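Local coordinates for protein fumarate lyase (Mesorhizobium sp., PDB 3C8T) that belongs to the fumarate lyase family, mainly helical proteins built as homotetramers around a bundle of long helices, at residues A[135-146]-A[158-168]; A[177-185]-A[230-240]. All blocks are in the same frame, centred on the assembly; numbering follows the deposited sequence.

Contact 1. Residues A[135-146]-A[158-168]; sequences AALARNHRDTPM and VTFGYKAAVWL
Phe160 and His141 meet in an offset edge-to-face stack. The edge of the phenyl ring is turned toward the imidazole face, with the planes at 73°. His141 CB lies in the plane of the Phe160 ring, 3.6 Å from Phe160 CD2. Two more groups sit at the rim of that ring. Leu137 reaches it with CD2. Met146 brings its sulfur beside the edge, a Met-aromatic contact, and Met146 SD is also 3.8 Å from Phe160 CB. A chi1 of 70° and an extended chi2 carry the sulfur there, while the bend at chi3 turns Met146 CE toward Lys163 CD. Met146 CG also packs on Val158 CG2.

Five hydrogen bonds tie the two segments. Met146 and Val158 form a hydrogen-bonded antiparallel pair, with Val158 N 2.9 Å from Met146 O. Next to it, Phe160 N donates to Thr144 O. Gly161 N donates to His141 O from above the carbonyl plane, 2.9 Å away. Thr144 N reaches the same oxygen from the opposite face, so this carbonyl has two donors. Thr159 OG1 gives its proton to Arg142 O (2.8 Å) and accepts from Tyr162 N (3.2 Å), which makes Thr159 the N-cap of helix 160-185. The His141 ring is held in turn by Thr144 OG1, 2.8 Å from His141 ND1.

The helices close on small residues. Gly161 CA is 3.5 Å from Ala138 O, and Ala164 packs on Leu137 and Ala138. Further out, Arg142 bridges to Asp143 and Asp437, and Lys163 to Asp251 and to Glu312 of the second subunit. The whole is an antiparallel helix pair of the lyase bundle, 104-140 and 160-185, joined through a small antiparallel sheet.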
# COMPACT_ATOMS: atom_id res chain seq x y z
N ALA A 135 14.75 -28.63 3.98
CA ALA A 135 15.50 -29.74 3.39
C ALA A 135 15.18 -31.08 4.11
O ALA A 135 15.02 -32.12 3.47
CB ALA A 135 16.98 -29.43 3.36
N ALA A 136 15.04 -31.06 5.42
CA ALA A 136 14.68 -32.29 6.14
C ALA A 136 13.31 -32.77 5.69
O ALA A 136 13.14 -33.95 5.40
CB ALA A 136 14.74 -32.09 7.67
N LEU A 137 12.34 -31.87 5.63
CA LEU A 137 10.99 -32.24 5.21
C LEU A 137 10.99 -32.76 3.78
O LEU A 137 10.37 -33.76 3.49
CB LEU A 137 10.01 -31.07 5.31
CG LEU A 137 9.65 -30.57 6.72
CD1 LEU A 137 8.94 -29.22 6.61
CD2 LEU A 137 8.75 -31.56 7.46
N ALA A 138 11.70 -32.08 2.90
CA ALA A 138 11.79 -32.47 1.51
C ALA A 138 12.38 -33.89 1.38
O ALA A 138 11.88 -34.71 0.60
CB ALA A 138 12.65 -31.49 0.76
N ARG A 139 13.45 -34.15 2.14
CA ARG A 139 14.16 -35.42 2.10
C ARG A 139 13.27 -36.53 2.68
O ARG A 139 12.94 -37.49 1.97
CB ARG A 139 15.48 -35.31 2.86
CG ARG A 139 16.40 -36.48 2.72
CD ARG A 139 17.72 -36.20 3.56
NE ARG A 139 17.65 -35.18 4.65
CZ ARG A 139 18.28 -34.00 4.65
NH1 ARG A 139 19.03 -33.62 3.61
NH2 ARG A 139 18.17 -33.19 5.70
N ASN A 140 12.85 -36.38 3.93
CA ASN A 140 12.03 -37.43 4.57
C ASN A 140 10.71 -37.75 3.86
O ASN A 140 10.25 -38.89 3.88
CB ASN A 140 11.74 -37.10 6.04
CG ASN A 140 13.02 -36.90 6.87
OD1 ASN A 140 14.12 -37.36 6.50
ND2 ASN A 140 12.87 -36.21 8.01
N HIS A 141 10.10 -36.76 3.19
CA HIS A 141 8.79 -36.97 2.55
C HIS A 141 8.85 -36.97 1.06
O HIS A 141 7.83 -36.83 0.37
CB HIS A 141 7.75 -35.99 3.15
CG HIS A 141 7.49 -36.27 4.60
ND1 HIS A 141 6.78 -37.37 5.02
CD2 HIS A 141 7.95 -35.66 5.72
CE1 HIS A 141 6.76 -37.40 6.34
NE2 HIS A 141 7.45 -36.37 6.79
N ARG A 142 10.07 -37.12 0.55
CA ARG A 142 10.34 -37.20 -0.89
C ARG A 142 9.31 -38.09 -1.59
O ARG A 142 8.83 -37.74 -2.66
CB ARG A 142 11.77 -37.73 -1.13
CG ARG A 142 12.23 -37.76 -2.59
CD ARG A 142 13.44 -38.69 -2.79
NE ARG A 142 13.98 -38.65 -4.16
CZ ARG A 142 13.64 -39.47 -5.15
NH1 ARG A 142 12.73 -40.43 -4.95
NH2 ARG A 142 14.21 -39.34 -6.35
N ASP A 143 8.98 -39.24 -1.00
CA ASP A 143 8.07 -40.20 -1.63
C ASP A 143 6.67 -40.30 -0.98
O ASP A 143 5.94 -41.23 -1.31
CB ASP A 143 8.71 -41.62 -1.70
CG ASP A 143 10.11 -41.61 -2.27
OD1 ASP A 143 10.97 -42.34 -1.73
OD2 ASP A 143 10.38 -40.87 -3.23
N THR A 144 6.34 -39.41 -0.04
CA THR A 144 5.02 -39.36 0.59
C THR A 144 3.95 -38.79 -0.40
O THR A 144 3.91 -37.55 -0.65
CB THR A 144 5.08 -38.49 1.86
OG1 THR A 144 6.26 -38.81 2.63
CG2 THR A 144 3.81 -38.67 2.74
N PRO A 145 3.08 -39.67 -0.97
CA PRO A 145 2.13 -39.14 -1.96
C PRO A 145 0.97 -38.37 -1.32
O PRO A 145 0.59 -38.62 -0.16
CB PRO A 145 1.61 -40.38 -2.68
CG PRO A 145 1.99 -41.56 -1.81
CD PRO A 145 2.87 -41.11 -0.70
N MET A 146 0.44 -37.42 -2.07
CA MET A 146 -0.68 -36.57 -1.65
C MET A 146 -1.32 -35.97 -2.91
O MET A 146 -0.73 -36.01 -3.99
CB MET A 146 -0.21 -35.46 -0.68
CG MET A 146 0.68 -34.33 -1.30
SD MET A 146 1.16 -33.13 -0.01
CE MET A 146 -0.43 -32.34 0.36
N VAL A 158 1.04 -35.34 -6.17
CA VAL A 158 2.42 -34.85 -5.91
C VAL A 158 2.95 -35.58 -4.67
O VAL A 158 2.29 -36.47 -4.17
CB VAL A 158 2.49 -33.28 -5.73
CG1 VAL A 158 2.02 -32.54 -6.99
CG2 VAL A 158 1.77 -32.80 -4.47
N THR A 159 4.14 -35.25 -4.17
CA THR A 159 4.53 -35.75 -2.84
C THR A 159 4.68 -34.56 -1.94
O THR A 159 4.84 -33.44 -2.44
CB THR A 159 5.83 -36.58 -2.85
OG1 THR A 159 6.89 -35.77 -3.33
CG2 THR A 159 5.70 -37.81 -3.74
N PHE A 160 4.60 -34.77 -0.62
CA PHE A 160 4.79 -33.70 0.31
C PHE A 160 6.25 -33.17 0.27
O PHE A 160 6.48 -31.98 0.42
CB PHE A 160 4.36 -34.08 1.72
CG PHE A 160 4.60 -32.98 2.72
CD1 PHE A 160 3.83 -31.81 2.68
CD2 PHE A 160 5.65 -33.06 3.64
CE1 PHE A 160 4.07 -30.76 3.55
CE2 PHE A 160 5.91 -32.00 4.53
CZ PHE A 160 5.10 -30.84 4.48
N GLY A 161 7.23 -34.05 0.04
CA GLY A 161 8.63 -33.58 -0.09
C GLY A 161 8.76 -32.67 -1.30
O GLY A 161 9.53 -31.72 -1.28
N TYR A 162 8.01 -32.97 -2.38
CA TYR A 162 7.97 -32.10 -3.53
C TYR A 162 7.50 -30.68 -3.13
O TYR A 162 8.20 -29.69 -3.43
CB TYR A 162 7.16 -32.69 -4.69
CG TYR A 162 6.81 -31.64 -5.75
CD1 TYR A 162 7.66 -31.37 -6.81
CD2 TYR A 162 5.63 -30.87 -5.63
CE1 TYR A 162 7.34 -30.37 -7.74
CE2 TYR A 162 5.29 -29.88 -6.53
CZ TYR A 162 6.15 -29.62 -7.58
OH TYR A 162 5.79 -28.62 -8.47
N LYS A 163 6.36 -30.58 -2.43
CA LYS A 163 5.89 -29.30 -1.86
C LYS A 163 6.94 -28.60 -1.03
O LYS A 163 7.14 -27.41 -1.16
CB LYS A 163 4.61 -29.47 -1.00
CG LYS A 163 3.35 -29.72 -1.81
CD LYS A 163 2.04 -29.53 -0.94
CE LYS A 163 1.89 -28.09 -0.37
NZ LYS A 163 2.14 -27.12 -1.50
N ALA A 164 7.58 -29.32 -0.11
CA ALA A 164 8.63 -28.72 0.71
C ALA A 164 9.81 -28.25 -0.15
O ALA A 164 10.44 -27.23 0.18
CB ALA A 164 9.10 -29.70 1.82
N ALA A 165 10.11 -28.95 -1.24
CA ALA A 165 11.23 -28.56 -2.11
C ALA A 165 10.97 -27.26 -2.83
O ALA A 165 11.92 -26.49 -3.08
CB ALA A 165 11.57 -29.64 -3.11
N VAL A 166 9.71 -27.04 -3.19
CA VAL A 166 9.26 -25.81 -3.82
C VAL A 166 9.44 -24.62 -2.83
O VAL A 166 10.01 -23.58 -3.20
CB VAL A 166 7.80 -25.96 -4.31
CG1 VAL A 166 7.11 -24.57 -4.52
CG2 VAL A 166 7.74 -26.81 -5.58
N TRP A 167 8.96 -24.79 -1.61
CA TRP A 167 9.12 -23.80 -0.55
C TRP A 167 10.62 -23.53 -0.35
O TRP A 167 11.05 -22.39 -0.29
CB TRP A 167 8.56 -24.35 0.77
CG TRP A 167 7.06 -24.63 0.82
CD1 TRP A 167 6.08 -24.10 0.00
CD2 TRP A 167 6.39 -25.41 1.79
NE1 TRP A 167 4.83 -24.57 0.39
CE2 TRP A 167 5.00 -25.37 1.50
CE3 TRP A 167 6.82 -26.18 2.88
CZ2 TRP A 167 4.06 -26.06 2.25
CZ3 TRP A 167 5.88 -26.88 3.62
CH2 TRP A 167 4.50 -26.82 3.30
N LEU A 168 11.41 -24.60 -0.25
CA LEU A 168 12.82 -24.48 -0.08
C LEU A 168 13.52 -23.65 -1.19
O LEU A 168 14.44 -22.86 -0.90
CB LEU A 168 13.44 -25.89 0.01
CG LEU A 168 14.97 -26.02 0.10
CD1 LEU A 168 15.60 -25.17 1.31
CD2 LEU A 168 15.41 -27.51 0.13

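Contact 2. Residues A[177-185]-A[230-240]; sequences RLEEISPRV and AVAETVQFLAL
Glu233 meets Arg184 because CG of Glu233 stands between its backbone N and carbonyl carbon (chi1 79°), with the chain extended beyond it. Arg184 bends at chi3 (-54°), which turns its guanidinium side-on to the carboxylate. The two planes are nearly coplanar. Arg184 NE donates to Glu233 OE1 at 2.9 Å, on the syn lone pair of that oxygen, in a nearly straight bond (166°). Arg184 NH2 donates to Glu233 OE2 (3.0 Å) on its syn side but out of the carboxylate plane.

Most of the other touches are between carbon atoms. Ile181 CD1 touches Phe237 CB at 3.6 Å. The Phe237 ring also meets Arg177 CB and, at CZ, Leu178 CB (3.8 Å). Two polar groups pack on aliphatic ones. The Arg177 guanidinium has Leu240 CD2 over one face. Thr234 OG1 bonds to Ala230 O and touches Val185 CB and Ile181 CG2.

The charges continue across the subunit interface: Arg177 pairs with Glu233 of the second subunit, Arg184 with Glu180 of that subunit, and the reverse pairs also form. Helices 160-185 and 229-255 run antiparallel here. Helix 104-140 packs on Leu178 and Phe237, while helices 315-344 and 284-306 cover other sides of helix 229-255.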
# COMPACT_ATOMS: atom_id res chain seq x y z
N ARG A 177 20.13 -13.48 -2.51
CA ARG A 177 19.78 -12.03 -2.51
C ARG A 177 20.45 -11.29 -1.33
O ARG A 177 21.02 -10.20 -1.51
CB ARG A 177 18.25 -11.83 -2.47
CG ARG A 177 17.50 -12.32 -3.71
CD ARG A 177 15.99 -12.21 -3.57
NE ARG A 177 15.38 -12.70 -4.81
CZ ARG A 177 14.68 -13.82 -4.92
NH1 ARG A 177 14.41 -14.56 -3.86
NH2 ARG A 177 14.23 -14.18 -6.12
N LEU A 178 20.39 -11.89 -0.13
CA LEU A 178 20.98 -11.30 1.08
C LEU A 178 22.46 -10.92 0.88
O LEU A 178 22.90 -9.81 1.26
CB LEU A 178 20.79 -12.25 2.28
CG LEU A 178 21.17 -11.69 3.68
CD1 LEU A 178 20.35 -12.33 4.82
CD2 LEU A 178 22.65 -11.81 3.99
N GLU A 179 23.22 -11.84 0.31
CA GLU A 179 24.64 -11.66 0.02
C GLU A 179 24.90 -10.53 -1.01
O GLU A 179 25.88 -9.79 -0.88
CB GLU A 179 25.31 -13.01 -0.38
CG GLU A 179 25.18 -14.14 0.68
CD GLU A 179 25.57 -13.72 2.14
OE1 GLU A 179 26.58 -13.00 2.32
OE2 GLU A 179 24.85 -14.10 3.12
N GLU A 180 24.03 -10.38 -2.00
CA GLU A 180 24.13 -9.29 -2.99
C GLU A 180 23.84 -7.89 -2.40
O GLU A 180 24.52 -6.88 -2.74
CB GLU A 180 23.22 -9.60 -4.20
CG GLU A 180 23.77 -10.76 -5.07
CD GLU A 180 22.84 -11.25 -6.21
OE1 GLU A 180 21.61 -11.02 -6.17
OE2 GLU A 180 23.38 -11.87 -7.17
N ILE A 181 22.83 -7.82 -1.53
CA ILE A 181 22.40 -6.53 -0.95
C ILE A 181 23.42 -5.98 0.07
O ILE A 181 23.61 -4.78 0.14
CB ILE A 181 21.02 -6.67 -0.28
CG1 ILE A 181 19.92 -6.75 -1.34
CG2 ILE A 181 20.71 -5.49 0.54
CD1 ILE A 181 18.79 -7.67 -0.97
N SER A 182 24.01 -6.86 0.90
CA SER A 182 24.93 -6.47 1.98
C SER A 182 26.05 -5.46 1.62
O SER A 182 26.25 -4.52 2.37
CB SER A 182 25.56 -7.70 2.66
OG SER A 182 24.60 -8.45 3.40
N PRO A 183 26.81 -5.66 0.51
CA PRO A 183 27.82 -4.63 0.27
C PRO A 183 27.21 -3.30 -0.16
O PRO A 183 27.92 -2.30 -0.15
CB PRO A 183 28.66 -5.18 -0.92
CG PRO A 183 28.26 -6.65 -1.05
CD PRO A 183 26.85 -6.72 -0.52
N ARG A 184 25.95 -3.27 -0.60
CA ARG A 184 25.38 -1.98 -0.99
C ARG A 184 24.96 -1.15 0.24
O ARG A 184 25.28 0.05 0.35
CB ARG A 184 24.27 -2.06 -2.07
CG ARG A 184 24.85 -2.20 -3.53
CD ARG A 184 23.73 -2.24 -4.57
NE ARG A 184 22.72 -3.30 -4.28
CZ ARG A 184 22.67 -4.50 -4.86
NH1 ARG A 184 23.58 -4.86 -5.77
NH2 ARG A 184 21.72 -5.36 -4.52
N VAL A 185 24.28 -1.81 1.18
CA VAL A 185 23.75 -1.13 2.33
C VAL A 185 24.83 -0.90 3.40
O VAL A 185 24.74 0.07 4.14
CB VAL A 185 22.46 -1.82 2.91
CG1 VAL A 185 22.78 -3.19 3.50
CG2 VAL A 185 21.78 -0.93 3.97
N ALA A 230 19.69 1.93 -1.04
CA ALA A 230 20.27 0.74 -0.45
C ALA A 230 19.55 0.36 0.82
O ALA A 230 19.44 -0.84 1.15
CB ALA A 230 21.74 0.91 -0.21
N VAL A 231 19.03 1.36 1.54
CA VAL A 231 18.20 1.06 2.71
C VAL A 231 16.80 0.55 2.31
O VAL A 231 16.30 -0.42 2.88
CB VAL A 231 18.05 2.28 3.67
CG1 VAL A 231 17.17 1.89 4.90
CG2 VAL A 231 19.47 2.84 4.08
N ALA A 232 16.15 1.23 1.37
CA ALA A 232 14.89 0.75 0.82
C ALA A 232 14.95 -0.70 0.29
O ALA A 232 14.04 -1.48 0.59
CB ALA A 232 14.38 1.70 -0.27
N GLU A 233 16.03 -1.07 -0.41
CA GLU A 233 16.12 -2.42 -0.98
C GLU A 233 16.25 -3.46 0.10
O GLU A 233 15.77 -4.58 -0.06
CB GLU A 233 17.24 -2.58 -2.03
CG GLU A 233 18.60 -2.75 -1.46
CD GLU A 233 19.64 -2.96 -2.55
OE1 GLU A 233 20.71 -2.28 -2.52
OE2 GLU A 233 19.37 -3.82 -3.44
N THR A 234 16.81 -3.07 1.24
CA THR A 234 16.93 -4.00 2.35
C THR A 234 15.57 -4.36 2.92
O THR A 234 15.29 -5.53 3.19
CB THR A 234 17.84 -3.43 3.45
OG1 THR A 234 19.10 -3.19 2.87
CG2 THR A 234 18.01 -4.43 4.61
N VAL A 235 14.72 -3.36 3.10
CA VAL A 235 13.37 -3.66 3.62
C VAL A 235 12.47 -4.36 2.57
O VAL A 235 11.63 -5.19 2.91
CB VAL A 235 12.72 -2.39 4.13
CG1 VAL A 235 11.31 -2.65 4.70
CG2 VAL A 235 13.67 -1.74 5.19
N GLN A 236 12.64 -3.98 1.31
CA GLN A 236 11.98 -4.68 0.21
C GLN A 236 12.32 -6.15 0.24
O GLN A 236 11.43 -6.97 0.07
CB GLN A 236 12.34 -4.09 -1.15
CG GLN A 236 11.73 -2.73 -1.48
CD GLN A 236 11.74 -2.47 -3.01
OE1 GLN A 236 10.68 -2.26 -3.62
NE2 GLN A 236 12.92 -2.53 -3.63
N PHE A 237 13.60 -6.47 0.49
CA PHE A 237 14.08 -7.81 0.61
C PHE A 237 13.39 -8.52 1.80
O PHE A 237 12.95 -9.65 1.68
CB PHE A 237 15.62 -7.86 0.75
CG PHE A 237 16.15 -9.24 1.25
CD1 PHE A 237 16.21 -10.33 0.38
CD2 PHE A 237 16.48 -9.43 2.58
CE1 PHE A 237 16.63 -11.59 0.83
CE2 PHE A 237 16.92 -10.68 3.05
CZ PHE A 237 16.99 -11.76 2.16
N LEU A 238 13.31 -7.85 2.95
CA LEU A 238 12.53 -8.39 4.09
C LEU A 238 11.11 -8.76 3.71
O LEU A 238 10.59 -9.80 4.12
CB LEU A 238 12.53 -7.42 5.30
CG LEU A 238 13.95 -7.20 5.88
CD1 LEU A 238 14.00 -6.13 6.97
CD2 LEU A 238 14.67 -8.48 6.33
N ALA A 239 10.47 -7.86 2.97
CA ALA A 239 9.12 -8.08 2.45
C ALA A 239 9.02 -9.27 1.48
O ALA A 239 8.00 -9.96 1.47
CB ALA A 239 8.57 -6.81 1.81
N LEU A 240 10.06 -9.52 0.70
CA LEU A 240 10.04 -10.64 -0.27
C LEU A 240 10.14 -11.98 0.46
O LEU A 240 9.39 -12.92 0.16
CB LEU A 240 11.20 -10.48 -1.26
CG LEU A 240 11.15 -11.26 -2.59
CD1 LEU A 240 10.21 -10.55 -3.58
CD2 LEU A 240 12.56 -11.32 -3.18

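Both contacts are mostly buried and share helix 160-185. Contact 1 holds its first turns and contact 2 its last ones, with centres about 29 Å apart. The partners differ: helix 104-140 and its following strand in contact 1, helix 229-255 in contact 2. Contact 1 also takes in the end of strand 157-159. Its polar links are mostly backbone bonds, with an aromatic pair and a sulfur beside them. Contact 2 is helix against helix throughout, where backbone N-H and C=O groups are largely used along each helix; its polar link is a side-chain salt bridge. The helix axes are closer in contact 1 (7.3 Å against 9.2 Å), where glycine and alanines meet. Both reach the second subunit.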